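Local coordinates for protein thioredoxin reductase (Streptomyces clavuligerus, PDB 4NTD) that is a flavoenzyme that uses bound FAD to form disulfide bonds in natural products, probably including that of the antibiotic holomycin, at residues A[32-37]-A[128-133]; A[41-46]-A[89-94]; A[56-61]-A[99-104]; A[106-111]-A[121-126]. All blocks are in the same frame, centred on the assembly; numbering follows the deposited sequence.

Interaction 1: A[32-37]-A[128-133]; sequences DVVVIG and VALSTR. With FAD (flavin-adenine dinucleotide), chain C.
Val34 and Thr132 meet where two sheets of the FAD-binding domain are laid face to face, strand 31-36 from the parallel sheet and strand 129-132 from the three-stranded antiparallel one. The short strand axes approach to 6.8 Å and run at 132°, so side chains rather than a backbone ladder fill the interface. Val34 CG2 is pressed against Thr132 CB at 3.6 Å, with Thr132 CG2 flanking the same methyl group. Leu130 CD2 makes a looser apolar contact with it from farther along the strand. OG1 of Thr132 stands anti to its own backbone N (chi1 -176°), which turns it to the backbone, where it is hydrogen-bonded to Arg134 O. Replacing Thr132 with alanine would probably leave Arg134 O without that hydroxyl and open a gap beside Val34 CG2. At the corner of the chain, Asp32 and Arg133 run alongside each other, their OD1 and NH1 forming a long salt bridge of 3.8 Å. Stronger partners lie close by: Arg55 N for Asp32, Glu326 and Asp327 for Arg133. Val34 also touches Val122 of strand 119-124, while helix 305-338 packs behind Val33 through Leu319.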
# COMPACT_ATOMS: atom_id res chain seq x y z
N ASP A 32 8.85 6.12 21.54
CA ASP A 32 8.47 4.77 21.12
C ASP A 32 9.03 4.42 19.74
O ASP A 32 9.54 3.32 19.54
CB ASP A 32 6.95 4.61 21.12
CG ASP A 32 6.36 4.69 22.51
OD1 ASP A 32 6.85 3.98 23.41
OD2 ASP A 32 5.39 5.46 22.70
N VAL A 33 8.91 5.35 18.80
CA VAL A 33 9.35 5.11 17.42
C VAL A 33 10.04 6.34 16.84
O VAL A 33 9.56 7.46 16.97
CB VAL A 33 8.16 4.75 16.50
CG1 VAL A 33 8.67 4.22 15.16
CG2 VAL A 33 7.24 3.73 17.16
N VAL A 34 11.19 6.10 16.19
CA VAL A 34 11.80 7.10 15.33
C VAL A 34 11.60 6.66 13.88
O VAL A 34 11.99 5.55 13.50
CB VAL A 34 13.30 7.32 15.63
CG1 VAL A 34 13.93 8.25 14.60
CG2 VAL A 34 13.48 7.90 17.03
N VAL A 35 10.98 7.53 13.09
CA VAL A 35 10.77 7.29 11.67
C VAL A 35 11.82 8.09 10.92
O VAL A 35 11.87 9.32 11.03
CB VAL A 35 9.35 7.71 11.24
CG1 VAL A 35 9.14 7.45 9.75
CG2 VAL A 35 8.30 6.96 12.05
N ILE A 36 12.67 7.39 10.17
CA ILE A 36 13.76 8.02 9.42
C ILE A 36 13.33 8.17 7.96
O ILE A 36 13.27 7.18 7.22
CB ILE A 36 15.06 7.21 9.54
CG1 ILE A 36 15.39 6.97 11.02
CG2 ILE A 36 16.21 7.95 8.86
CD1 ILE A 36 16.56 6.03 11.27
N GLY A 37 13.03 9.40 7.58
CA GLY A 37 12.47 9.71 6.26
C GLY A 37 10.99 10.02 6.38
O GLY A 37 10.24 9.24 6.97
N VAL A 128 23.25 15.49 17.58
CA VAL A 128 22.01 15.22 18.32
C VAL A 128 21.68 13.73 18.27
O VAL A 128 21.75 13.11 17.21
CB VAL A 128 20.82 16.05 17.78
CG1 VAL A 128 19.50 15.59 18.39
CG2 VAL A 128 21.04 17.53 18.05
N ALA A 129 21.34 13.16 19.43
CA ALA A 129 20.98 11.75 19.53
C ALA A 129 19.65 11.56 20.26
O ALA A 129 19.29 12.37 21.12
CB ALA A 129 22.08 10.96 20.22
N LEU A 130 18.94 10.49 19.89
CA LEU A 130 17.67 10.11 20.51
C LEU A 130 17.71 8.63 20.87
O LEU A 130 18.28 7.82 20.14
CB LEU A 130 16.50 10.29 19.54
CG LEU A 130 16.34 11.58 18.74
CD1 LEU A 130 17.11 11.52 17.43
CD2 LEU A 130 14.86 11.81 18.47
N SER A 131 17.06 8.27 21.98
CA SER A 131 16.84 6.88 22.36
C SER A 131 15.39 6.50 22.05
O SER A 131 14.49 7.28 22.34
CB SER A 131 17.13 6.67 23.84
OG SER A 131 17.02 5.31 24.20
N THR A 132 15.18 5.32 21.47
CA THR A 132 13.85 4.89 21.04
C THR A 132 13.66 3.38 21.15
O THR A 132 14.62 2.62 21.10
CB THR A 132 13.56 5.35 19.59
OG1 THR A 132 12.22 5.01 19.22
CG2 THR A 132 14.54 4.72 18.60
N ARG A 133 12.40 2.95 21.30
CA ARG A 133 12.09 1.53 21.38
C ARG A 133 12.14 0.85 20.01
O ARG A 133 12.53 -0.32 19.91
CB ARG A 133 10.71 1.31 22.01
CG ARG A 133 10.60 1.81 23.44
CD ARG A 133 9.20 1.60 24.00
NE ARG A 133 8.94 0.19 24.31
CZ ARG A 133 7.76 -0.29 24.70
NH1 ARG A 133 6.71 0.51 24.83
NH2 ARG A 133 7.64 -1.59 24.95
PA FAD C . 10.73 9.38 -0.61
O1A FAD C . 9.42 10.00 -1.02
O2A FAD C . 11.92 9.55 -1.52
O5B FAD C . 11.12 9.97 0.83
C5B FAD C . 12.32 9.56 1.48
C4B FAD C . 12.72 10.63 2.47
O4B FAD C . 13.76 10.15 3.31
C3B FAD C . 13.25 11.89 1.79
O3B FAD C . 12.47 13.04 2.16
C2B FAD C . 14.69 12.01 2.25
O2B FAD C . 15.09 13.36 2.47
C1B FAD C . 14.68 11.21 3.55
N9A FAD C . 15.97 10.64 3.98
C8A FAD C . 16.77 9.82 3.27
N7A FAD C . 17.86 9.47 4.01
C5A FAD C . 17.75 10.06 5.21
C6A FAD C . 18.54 10.11 6.45
N6A FAD C . 19.71 9.43 6.54
N1A FAD C . 18.07 10.85 7.48
C2A FAD C . 16.90 11.53 7.40
N3A FAD C . 16.13 11.53 6.29
C4A FAD C . 16.50 10.82 5.19
N1 FAD C . 5.23 8.15 -7.93
C2 FAD C . 3.90 8.30 -8.08
O2 FAD C . 3.14 7.55 -7.43
N3 FAD C . 3.36 9.23 -8.90
C4 FAD C . 4.13 10.07 -9.62
O4 FAD C . 3.60 10.91 -10.37
C4X FAD C . 5.60 9.97 -9.51
N5 FAD C . 6.45 10.77 -10.20
C5X FAD C . 7.80 10.62 -10.07
C6 FAD C . 8.65 11.46 -10.79
C7 FAD C . 10.03 11.34 -10.68
C7M FAD C . 10.93 12.26 -11.47
C8 FAD C . 10.61 10.31 -9.78
C8M FAD C . 12.10 10.16 -9.66
C9 FAD C . 9.77 9.47 -9.06
C9A FAD C . 8.38 9.59 -9.17
N10 FAD C . 7.50 8.74 -8.44
C10 FAD C . 6.11 8.93 -8.60
C1' FAD C . 7.96 7.70 -7.52
C2' FAD C . 8.08 8.30 -6.11
O2' FAD C . 9.24 9.15 -6.07
C3' FAD C . 8.21 7.22 -5.04
O3' FAD C . 7.09 6.33 -5.14
C4' FAD C . 8.25 7.78 -3.62
O4' FAD C . 9.19 8.86 -3.51
C5' FAD C . 8.64 6.72 -2.61
O5' FAD C . 8.30 7.18 -1.30
P FAD C . 9.26 6.91 -0.04
O1P FAD C . 9.75 5.49 -0.10
O2P FAD C . 8.53 7.42 1.18
O3P FAD C . 10.58 7.80 -0.32

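Interaction 2: A[41-46]-A[89-94]; sequences GGLNAA and TGRAEV
Leu43 and Ala46, one turn apart on helix 40-51, pack against Val94 of helix 83-96, with Leu43 also reaching back to Gly90 and Arg91. The key is the branching of Val94. CG1, anti to the backbone N (chi1 169°), touches Ala46 CB at 3.9 Å, while CG2 comes down on the carbonyl oxygen of Leu43, the closest approach of the two segments at 3.5 Å. Leu43 answers with its CD2 methyl, which lies 4.0 Å from CG of Arg91, in one of that residue's two conformers, and meets the aliphatic root of the side chain rather than its charge. Gly90 keeps this route open: a beta carbon there would stand only about 3.2 Å from Leu43 CD1.

Apart from that carbonyl oxygen the contact is between apolar carbons, and the helices are widely set, their short axes 9.6 Å apart and inclined by 24°, in nearly the same direction. The next shell fixes them. Phe101 touches Leu43, Arg91 and Val94, and Leu58 touches Ala46 and Val94, so the sheet supplies a floor common to both helices. On other sides of the helices the second subunit takes over. Leu76 of that subunit packs on Leu43; backbone atoms of its Gly74 and Leu76 bond the Asn44 amide, and those of its Ser77 and Asp79 the Glu93 carboxylate. Near the start of helix 40-51, Gly41 N is hydrogen-bonded to FAD O2P. Two nearly parallel helices on one face of a parallel sheet are consistent with a Rossmann-type fold, whose glycine-rich strand-turn-helix puts a helix N-terminus at the cofactor diphosphate.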
# COMPACT_ATOMS: atom_id res chain seq x y z
N GLY A 41 5.87 7.07 2.74
CA GLY A 41 6.09 5.88 3.56
C GLY A 41 6.22 6.19 5.04
O GLY A 41 5.46 5.68 5.86
N GLY A 42 7.17 7.05 5.38
CA GLY A 42 7.38 7.45 6.76
C GLY A 42 6.21 8.21 7.35
O GLY A 42 5.84 8.00 8.50
N LEU A 43 5.60 9.08 6.55
CA LEU A 43 4.47 9.88 7.03
C LEU A 43 3.26 9.02 7.39
O LEU A 43 2.64 9.24 8.43
CB LEU A 43 4.07 10.96 6.03
CG LEU A 43 4.98 12.19 5.95
CD1 LEU A 43 4.57 13.07 4.78
CD2 LEU A 43 4.97 12.98 7.25
N ASN A 44 2.91 8.06 6.54
CA ASN A 44 1.74 7.23 6.84
C ASN A 44 2.02 6.27 8.01
O ASN A 44 1.10 5.95 8.77
CB ASN A 44 1.21 6.49 5.60
CG ASN A 44 -0.31 6.38 5.59
OD1 ASN A 44 -0.96 6.62 4.57
ND2 ASN A 44 -0.89 6.02 6.73
N ALA A 45 3.27 5.83 8.16
CA ALA A 45 3.65 5.06 9.35
C ALA A 45 3.45 5.90 10.61
O ALA A 45 2.83 5.45 11.57
CB ALA A 45 5.09 4.58 9.24
N ALA A 46 3.97 7.12 10.60
CA ALA A 46 3.85 8.04 11.74
C ALA A 46 2.40 8.39 12.06
O ALA A 46 2.03 8.52 13.23
CB ALA A 46 4.66 9.30 11.49
N THR A 89 0.40 18.64 3.68
CA THR A 89 -0.85 18.15 4.25
C THR A 89 -0.59 16.99 5.22
O THR A 89 -1.12 16.98 6.33
CB THR A 89 -1.83 17.71 3.14
OG1 THR A 89 -2.04 18.79 2.23
CG2 THR A 89 -3.18 17.29 3.73
N GLY A 90 0.23 16.04 4.80
CA GLY A 90 0.60 14.90 5.64
C GLY A 90 1.32 15.27 6.92
O GLY A 90 1.02 14.73 7.98
N ARG A 91 2.27 16.20 6.83
CA ARG A 91 3.00 16.68 8.00
C ARG A 91 2.07 17.36 9.01
O ARG A 91 2.23 17.20 10.22
CB ARG A 91 4.12 17.64 7.59
CG ARG A 91 5.34 16.96 6.98
CD ARG A 91 6.53 17.91 6.91
NE ARG A 91 6.23 19.15 6.21
CZ ARG A 91 6.37 19.32 4.90
NH1 ARG A 91 6.81 18.33 4.14
NH2 ARG A 91 6.07 20.49 4.35
N ALA A 92 1.10 18.11 8.50
CA ALA A 92 0.10 18.78 9.35
C ALA A 92 -0.77 17.77 10.09
O ALA A 92 -1.05 17.94 11.28
CB ALA A 92 -0.76 19.73 8.53
N GLU A 93 -1.20 16.71 9.39
CA GLU A 93 -1.97 15.63 10.02
C GLU A 93 -1.16 14.99 11.14
O GLU A 93 -1.64 14.86 12.27
CB GLU A 93 -2.35 14.56 8.99
CG GLU A 93 -3.39 15.00 7.97
CD GLU A 93 -3.62 13.99 6.86
OE1 GLU A 93 -2.75 13.12 6.62
OE2 GLU A 93 -4.69 14.06 6.22
N VAL A 94 0.07 14.61 10.83
CA VAL A 94 0.93 13.89 11.76
C VAL A 94 1.28 14.75 12.99
O VAL A 94 1.21 14.27 14.12
CB VAL A 94 2.21 13.38 11.04
CG1 VAL A 94 3.25 12.88 12.03
CG2 VAL A 94 1.84 12.27 10.07

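Interaction 3: A[56-61]-A[99-104]; sequences VVLVDS and AEFIRG. With FAD (flavin-adenine dinucleotide), chain C.
A beta-alpha-beta unit of the Rossmann-type FAD domain closes here, as Leu58 and Phe101 fall in register on the parallel strands 56-60 and 100-103. Five backbone hydrogen bonds zip the strands together. Leu58 sits at the middle, its N giving a 2.8 Å bond to Glu100 O while its own O receives Ile102 N. The last rung is less regular, since Gly104 N reaches Asp60 O from well above the carbonyl plane. Leu58 and Phe101 point the same way, and CD1 of the leucine rides over the ring in a CH-pi contact, 3.9 Å from the Phe101 centroid and 15° off the ring normal. The ring also touches helices 40-51 and 83-96. Cut back to an alanine, Phe101 would probably leave Leu58 without its aromatic surface and a gap toward these helices. On the reverse face Val57 CG1 meets Ile102 CD1 at 4.0 Å, and at the margin a water donates to both Val56 O and Glu100 OE1.

The C-terminal end of strand 56-60 grips the cofactor ribose. With CG anti to the backbone N (chi1 177°), Asp60 brings its carboxylate there: OD1 accepts from FAD O3B at 2.7 Å and also from Ala38 N, while Ser61 OG hydrogen-bonds FAD O2B. Strand 31-36 flanks 56-60 across the sheet from 100-103, the outermost strand, with both helices lying over the Leu58-Phe101 face.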
# COMPACT_ATOMS: atom_id res chain seq x y z
N VAL A 56 6.17 9.49 18.75
CA VAL A 56 6.91 9.39 17.50
C VAL A 56 7.73 10.64 17.23
O VAL A 56 7.24 11.76 17.39
CB VAL A 56 5.94 9.18 16.31
CG1 VAL A 56 6.69 9.09 14.99
CG2 VAL A 56 5.10 7.92 16.53
N VAL A 57 8.98 10.44 16.81
CA VAL A 57 9.81 11.51 16.28
C VAL A 57 10.19 11.14 14.85
O VAL A 57 10.67 10.03 14.60
CB VAL A 57 11.09 11.73 17.11
CG1 VAL A 57 11.96 12.82 16.49
CG2 VAL A 57 10.74 12.08 18.55
N LEU A 58 9.96 12.05 13.91
CA LEU A 58 10.41 11.87 12.53
C LEU A 58 11.65 12.71 12.30
O LEU A 58 11.70 13.87 12.70
CB LEU A 58 9.33 12.29 11.54
CG LEU A 58 8.01 11.53 11.59
CD1 LEU A 58 6.98 12.26 12.45
CD2 LEU A 58 7.48 11.29 10.19
N VAL A 59 12.65 12.12 11.65
CA VAL A 59 13.83 12.84 11.20
C VAL A 59 13.89 12.72 9.68
O VAL A 59 13.93 11.61 9.15
CB VAL A 59 15.13 12.29 11.82
CG1 VAL A 59 16.32 13.17 11.46
CG2 VAL A 59 14.99 12.18 13.34
N ASP A 60 13.89 13.85 8.98
CA ASP A 60 13.83 13.86 7.52
C ASP A 60 14.75 14.93 6.93
O ASP A 60 14.74 16.08 7.37
CB ASP A 60 12.40 14.09 7.04
CG ASP A 60 12.30 14.17 5.53
OD1 ASP A 60 12.30 13.11 4.87
OD2 ASP A 60 12.23 15.30 5.00
N SER A 61 15.51 14.55 5.90
CA SER A 61 16.52 15.44 5.32
C SER A 61 16.00 16.34 4.18
O SER A 61 16.77 17.13 3.63
CB SER A 61 17.72 14.61 4.84
OG SER A 61 17.35 13.66 3.86
N ALA A 99 3.02 13.98 17.07
CA ALA A 99 4.32 13.51 16.60
C ALA A 99 5.21 14.72 16.34
O ALA A 99 4.72 15.79 15.97
CB ALA A 99 4.17 12.68 15.34
N GLU A 100 6.51 14.55 16.53
CA GLU A 100 7.46 15.65 16.42
C GLU A 100 8.39 15.47 15.22
O GLU A 100 8.79 14.36 14.90
CB GLU A 100 8.26 15.76 17.71
CG GLU A 100 7.40 16.16 18.89
CD GLU A 100 8.17 16.24 20.18
OE1 GLU A 100 8.49 15.17 20.75
OE2 GLU A 100 8.46 17.36 20.64
N PHE A 101 8.70 16.59 14.56
CA PHE A 101 9.53 16.59 13.35
C PHE A 101 10.87 17.27 13.60
O PHE A 101 10.95 18.31 14.25
CB PHE A 101 8.82 17.33 12.22
CG PHE A 101 7.76 16.53 11.52
CD1 PHE A 101 8.07 15.76 10.41
CD2 PHE A 101 6.44 16.58 11.95
CE1 PHE A 101 7.09 15.03 9.75
CE2 PHE A 101 5.45 15.86 11.30
CZ PHE A 101 5.78 15.08 10.20
N ILE A 102 11.92 16.67 13.05
CA ILE A 102 13.23 17.29 12.96
C ILE A 102 13.67 17.25 11.50
O ILE A 102 13.61 16.19 10.86
CB ILE A 102 14.29 16.54 13.80
CG1 ILE A 102 13.89 16.51 15.28
CG2 ILE A 102 15.67 17.19 13.64
CD1 ILE A 102 14.79 15.65 16.15
N ARG A 103 14.08 18.40 10.95
CA ARG A 103 14.70 18.41 9.64
C ARG A 103 16.20 18.23 9.82
O ARG A 103 16.89 19.14 10.29
CB ARG A 103 14.42 19.70 8.87
CG ARG A 103 14.99 19.67 7.46
CD ARG A 103 14.71 20.95 6.69
NE ARG A 103 15.51 21.01 5.46
CZ ARG A 103 15.00 20.85 4.24
NH1 ARG A 103 13.70 20.63 4.09
NH2 ARG A 103 15.79 20.92 3.18
N GLY A 104 16.70 17.05 9.46
CA GLY A 104 18.10 16.70 9.63
C GLY A 104 18.40 15.36 8.99
O GLY A 104 17.53 14.77 8.35
PA FAD C . 10.73 9.38 -0.61
O1A FAD C . 9.42 10.00 -1.02
O2A FAD C . 11.92 9.55 -1.52
O5B FAD C . 11.12 9.97 0.83
C5B FAD C . 12.32 9.56 1.48
C4B FAD C . 12.72 10.63 2.47
O4B FAD C . 13.76 10.15 3.31
C3B FAD C . 13.25 11.89 1.79
O3B FAD C . 12.47 13.04 2.16
C2B FAD C . 14.69 12.01 2.25
O2B FAD C . 15.09 13.36 2.47
C1B FAD C . 14.68 11.21 3.55
N9A FAD C . 15.97 10.64 3.98
C8A FAD C . 16.77 9.82 3.27
N7A FAD C . 17.86 9.47 4.01
C5A FAD C . 17.75 10.06 5.21
C6A FAD C . 18.54 10.11 6.45
N6A FAD C . 19.71 9.43 6.54
N1A FAD C . 18.07 10.85 7.48
C2A FAD C . 16.90 11.53 7.40
N3A FAD C . 16.13 11.53 6.29
C4A FAD C . 16.50 10.82 5.19
N1 FAD C . 5.23 8.15 -7.93
C2 FAD C . 3.90 8.30 -8.08
O2 FAD C . 3.14 7.55 -7.43
N3 FAD C . 3.36 9.23 -8.90
C4 FAD C . 4.13 10.07 -9.62
O4 FAD C . 3.60 10.91 -10.37
C4X FAD C . 5.60 9.97 -9.51
N5 FAD C . 6.45 10.77 -10.20
C5X FAD C . 7.80 10.62 -10.07
C6 FAD C . 8.65 11.46 -10.79
C7 FAD C . 10.03 11.34 -10.68
C7M FAD C . 10.93 12.26 -11.47
C8 FAD C . 10.61 10.31 -9.78
C8M FAD C . 12.10 10.16 -9.66
C9 FAD C . 9.77 9.47 -9.06
C9A FAD C . 8.38 9.59 -9.17
N10 FAD C . 7.50 8.74 -8.44
C10 FAD C . 6.11 8.93 -8.60
C1' FAD C . 7.96 7.70 -7.52
C2' FAD C . 8.08 8.30 -6.11
O2' FAD C . 9.24 9.15 -6.07
C3' FAD C . 8.21 7.22 -5.04
O3' FAD C . 7.09 6.33 -5.14
C4' FAD C . 8.25 7.78 -3.62
O4' FAD C . 9.19 8.86 -3.51
C5' FAD C . 8.64 6.72 -2.61
O5' FAD C . 8.30 7.18 -1.30
P FAD C . 9.26 6.91 -0.04
O1P FAD C . 9.75 5.49 -0.10
O2P FAD C . 8.53 7.42 1.18
O3P FAD C . 10.58 7.80 -0.32
O HOH W 1 7.09 12.82 20.04

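Interaction 4: A[106-111]-A[121-126]; sequences VDDVER and TVRLVG. With FAD (flavin-adenine dinucleotide), chain C.
Val122 CG1 fits as a knob between the two methyl groups of Val106, 3.7 Å from CG1 of that residue, the side chains crossing at about a right angle. This is the buried face of the hairpin 106-112/119-124. Farther out, Val125 CG2 rests on Asp107 CB at 3.8 Å. A classic beta bulge lies here: Asp107 and Asp108 both face Arg123, whose O takes a good bond from Asp107 N and a weak one from Asp108 N. Beside the bulge, Val106 turns its backbone to the adenine, its N donating to FAD N1A at 3.0 Å and its O accepting from N6A at 2.9 Å.

On the other face Arg123, in one of two conformers, extends from CG beside the backbone N (chi1 -59°) and meets the carboxylates of Asp108 and Glu110 with its guanidinium edge. Its NH1 meets Asp108 OD2 at 2.7 Å, guanidinium and carboxylate almost coplanar (12°). Both NH1 and NH2 close on the single atom Glu110 OE2, at 3.0 and 2.9 Å, with that carboxylate turned by 59°. The Thr121 CG2 methyl fits under one guanidinium face. One cation shared by two anions probably ties the strands on this more exposed face; apolar valine contacts hold the buried one.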
# COMPACT_ATOMS: atom_id res chain seq x y z
N VAL A 106 19.97 11.48 9.69
CA VAL A 106 20.44 10.42 10.57
C VAL A 106 21.66 9.78 9.92
O VAL A 106 21.61 9.39 8.76
CB VAL A 106 19.36 9.34 10.78
CG1 VAL A 106 19.91 8.19 11.63
CG2 VAL A 106 18.12 9.94 11.43
N ASP A 107 22.76 9.69 10.66
CA ASP A 107 23.96 9.04 10.14
C ASP A 107 24.37 7.77 10.90
O ASP A 107 25.33 7.11 10.51
CB ASP A 107 25.13 10.03 10.04
CG ASP A 107 25.75 10.36 11.38
OD1 ASP A 107 25.07 10.23 12.42
OD2 ASP A 107 26.93 10.76 11.39
N ASP A 108 23.64 7.42 11.96
CA ASP A 108 23.89 6.16 12.66
C ASP A 108 22.67 5.71 13.47
O ASP A 108 21.97 6.53 14.06
CB ASP A 108 25.10 6.29 13.59
CG ASP A 108 25.54 4.96 14.19
OD1 ASP A 108 25.60 3.96 13.44
OD2 ASP A 108 25.82 4.92 15.40
N VAL A 109 22.44 4.40 13.48
CA VAL A 109 21.47 3.76 14.36
C VAL A 109 22.15 2.55 15.01
O VAL A 109 22.66 1.68 14.31
CB VAL A 109 20.20 3.30 13.61
CG1 VAL A 109 19.18 2.71 14.58
CG2 VAL A 109 19.59 4.46 12.83
N GLU A 110 22.16 2.52 16.34
CA GLU A 110 22.81 1.44 17.10
C GLU A 110 21.80 0.72 17.98
O GLU A 110 21.01 1.36 18.68
CB GLU A 110 23.94 2.00 17.96
CG GLU A 110 24.72 0.95 18.74
CD GLU A 110 25.95 1.51 19.43
OE1 GLU A 110 26.83 0.71 19.83
OE2 GLU A 110 26.06 2.75 19.58
N ARG A 111 21.84 -0.61 17.96
CA ARG A 111 20.90 -1.43 18.72
C ARG A 111 21.42 -1.71 20.13
O ARG A 111 22.61 -1.97 20.32
CB ARG A 111 20.65 -2.75 17.99
CG ARG A 111 19.58 -3.62 18.63
CD ARG A 111 18.88 -4.49 17.61
NE ARG A 111 19.76 -5.50 17.01
CZ ARG A 111 19.82 -6.79 17.35
NH1 ARG A 111 20.66 -7.59 16.72
NH2 ARG A 111 19.04 -7.29 18.31
N THR A 121 19.69 3.70 19.64
CA THR A 121 20.17 5.07 19.68
C THR A 121 20.27 5.57 18.24
O THR A 121 20.98 4.98 17.43
CB THR A 121 21.54 5.18 20.36
OG1 THR A 121 21.46 4.68 21.70
CG2 THR A 121 22.01 6.64 20.41
N VAL A 122 19.56 6.65 17.95
CA VAL A 122 19.56 7.28 16.63
C VAL A 122 20.40 8.55 16.73
O VAL A 122 20.12 9.40 17.57
CB VAL A 122 18.13 7.61 16.17
CG1 VAL A 122 18.14 8.33 14.83
CG2 VAL A 122 17.30 6.33 16.07
N ARG A 123 21.41 8.67 15.87
CA ARG A 123 22.34 9.80 15.90
C ARG A 123 22.26 10.60 14.60
O ARG A 123 22.28 10.03 13.51
CB ARG A 123 23.77 9.31 16.15
CG ARG A 123 23.94 8.54 17.46
CD ARG A 123 25.37 8.09 17.70
NE ARG A 123 25.51 7.40 18.98
CZ ARG A 123 25.64 6.09 19.12
NH1 ARG A 123 25.65 5.30 18.05
NH2 ARG A 123 25.75 5.56 20.33
N LEU A 124 22.18 11.93 14.73
CA LEU A 124 22.09 12.83 13.59
C LEU A 124 23.44 13.45 13.27
O LEU A 124 24.30 13.59 14.15
CB LEU A 124 21.09 13.96 13.85
CG LEU A 124 19.60 13.68 13.66
CD1 LEU A 124 19.11 12.60 14.62
CD2 LEU A 124 18.81 14.96 13.85
N VAL A 125 23.62 13.85 12.02
CA VAL A 125 24.75 14.68 11.63
C VAL A 125 24.67 15.96 12.46
O VAL A 125 23.62 16.60 12.53
CB VAL A 125 24.73 15.03 10.12
CG1 VAL A 125 25.86 15.98 9.77
CG2 VAL A 125 24.82 13.77 9.27
N GLY A 126 25.78 16.32 13.11
CA GLY A 126 25.80 17.47 14.01
C GLY A 126 25.92 17.08 15.48
O GLY A 126 26.42 17.87 16.28
PA FAD C . 10.73 9.38 -0.61
O1A FAD C . 9.42 10.00 -1.02
O2A FAD C . 11.92 9.55 -1.52
O5B FAD C . 11.12 9.97 0.83
C5B FAD C . 12.32 9.56 1.48
C4B FAD C . 12.72 10.63 2.47
O4B FAD C . 13.76 10.15 3.31
C3B FAD C . 13.25 11.89 1.79
O3B FAD C . 12.47 13.04 2.16
C2B FAD C . 14.69 12.01 2.25
O2B FAD C . 15.09 13.36 2.47
C1B FAD C . 14.68 11.21 3.55
N9A FAD C . 15.97 10.64 3.98
C8A FAD C . 16.77 9.82 3.27
N7A FAD C . 17.86 9.47 4.01
C5A FAD C . 17.75 10.06 5.21
C6A FAD C . 18.54 10.11 6.45
N6A FAD C . 19.71 9.43 6.54
N1A FAD C . 18.07 10.85 7.48
C2A FAD C . 16.90 11.53 7.40
N3A FAD C . 16.13 11.53 6.29
C4A FAD C . 16.50 10.82 5.19
N1 FAD C . 5.23 8.15 -7.93
C2 FAD C . 3.90 8.30 -8.08
O2 FAD C . 3.14 7.55 -7.43
N3 FAD C . 3.36 9.23 -8.90
C4 FAD C . 4.13 10.07 -9.62
O4 FAD C . 3.60 10.91 -10.37
C4X FAD C . 5.60 9.97 -9.51
N5 FAD C . 6.45 10.77 -10.20
C5X FAD C . 7.80 10.62 -10.07
C6 FAD C . 8.65 11.46 -10.79
C7 FAD C . 10.03 11.34 -10.68
C7M FAD C . 10.93 12.26 -11.47
C8 FAD C . 10.61 10.31 -9.78
C8M FAD C . 12.10 10.16 -9.66
C9 FAD C . 9.77 9.47 -9.06
C9A FAD C . 8.38 9.59 -9.17
N10 FAD C . 7.50 8.74 -8.44
C10 FAD C . 6.11 8.93 -8.60
C1' FAD C . 7.96 7.70 -7.52
C2' FAD C . 8.08 8.30 -6.11
O2' FAD C . 9.24 9.15 -6.07
C3' FAD C . 8.21 7.22 -5.04
O3' FAD C . 7.09 6.33 -5.14
C4' FAD C . 8.25 7.78 -3.62
O4' FAD C . 9.19 8.86 -3.51
C5' FAD C . 8.64 6.72 -2.61
O5' FAD C . 8.30 7.18 -1.30
P FAD C . 9.26 6.91 -0.04
O1P FAD C . 9.75 5.49 -0.10
O2P FAD C . 8.53 7.42 1.18
O3P FAD C . 10.58 7.80 -0.32

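Interactions 1 and 2 are buried and made mainly by side chains, whereas 3 and 4 are partly buried and built on backbone ladders, parallel in one and antiparallel in the other. Strand 31-36 of interaction 1 lies beside 56-60 of interaction 3, and 129-132 beside 119-124 of interaction 4, so interaction 1 couples the two sheets. Interaction 2 adds helices to the parallel sheet, touching interaction 3 through Leu43 and Phe101, but stays about 12 Å from interaction 4 at the nearest atoms. Salt bridges occur in 4 and at one end of 1, while the carboxylate in 3 serves the ribose. Interactions 1, 3 and 4 meet the adenosine part of FAD; interaction 2 reaches its diphosphate through Gly41.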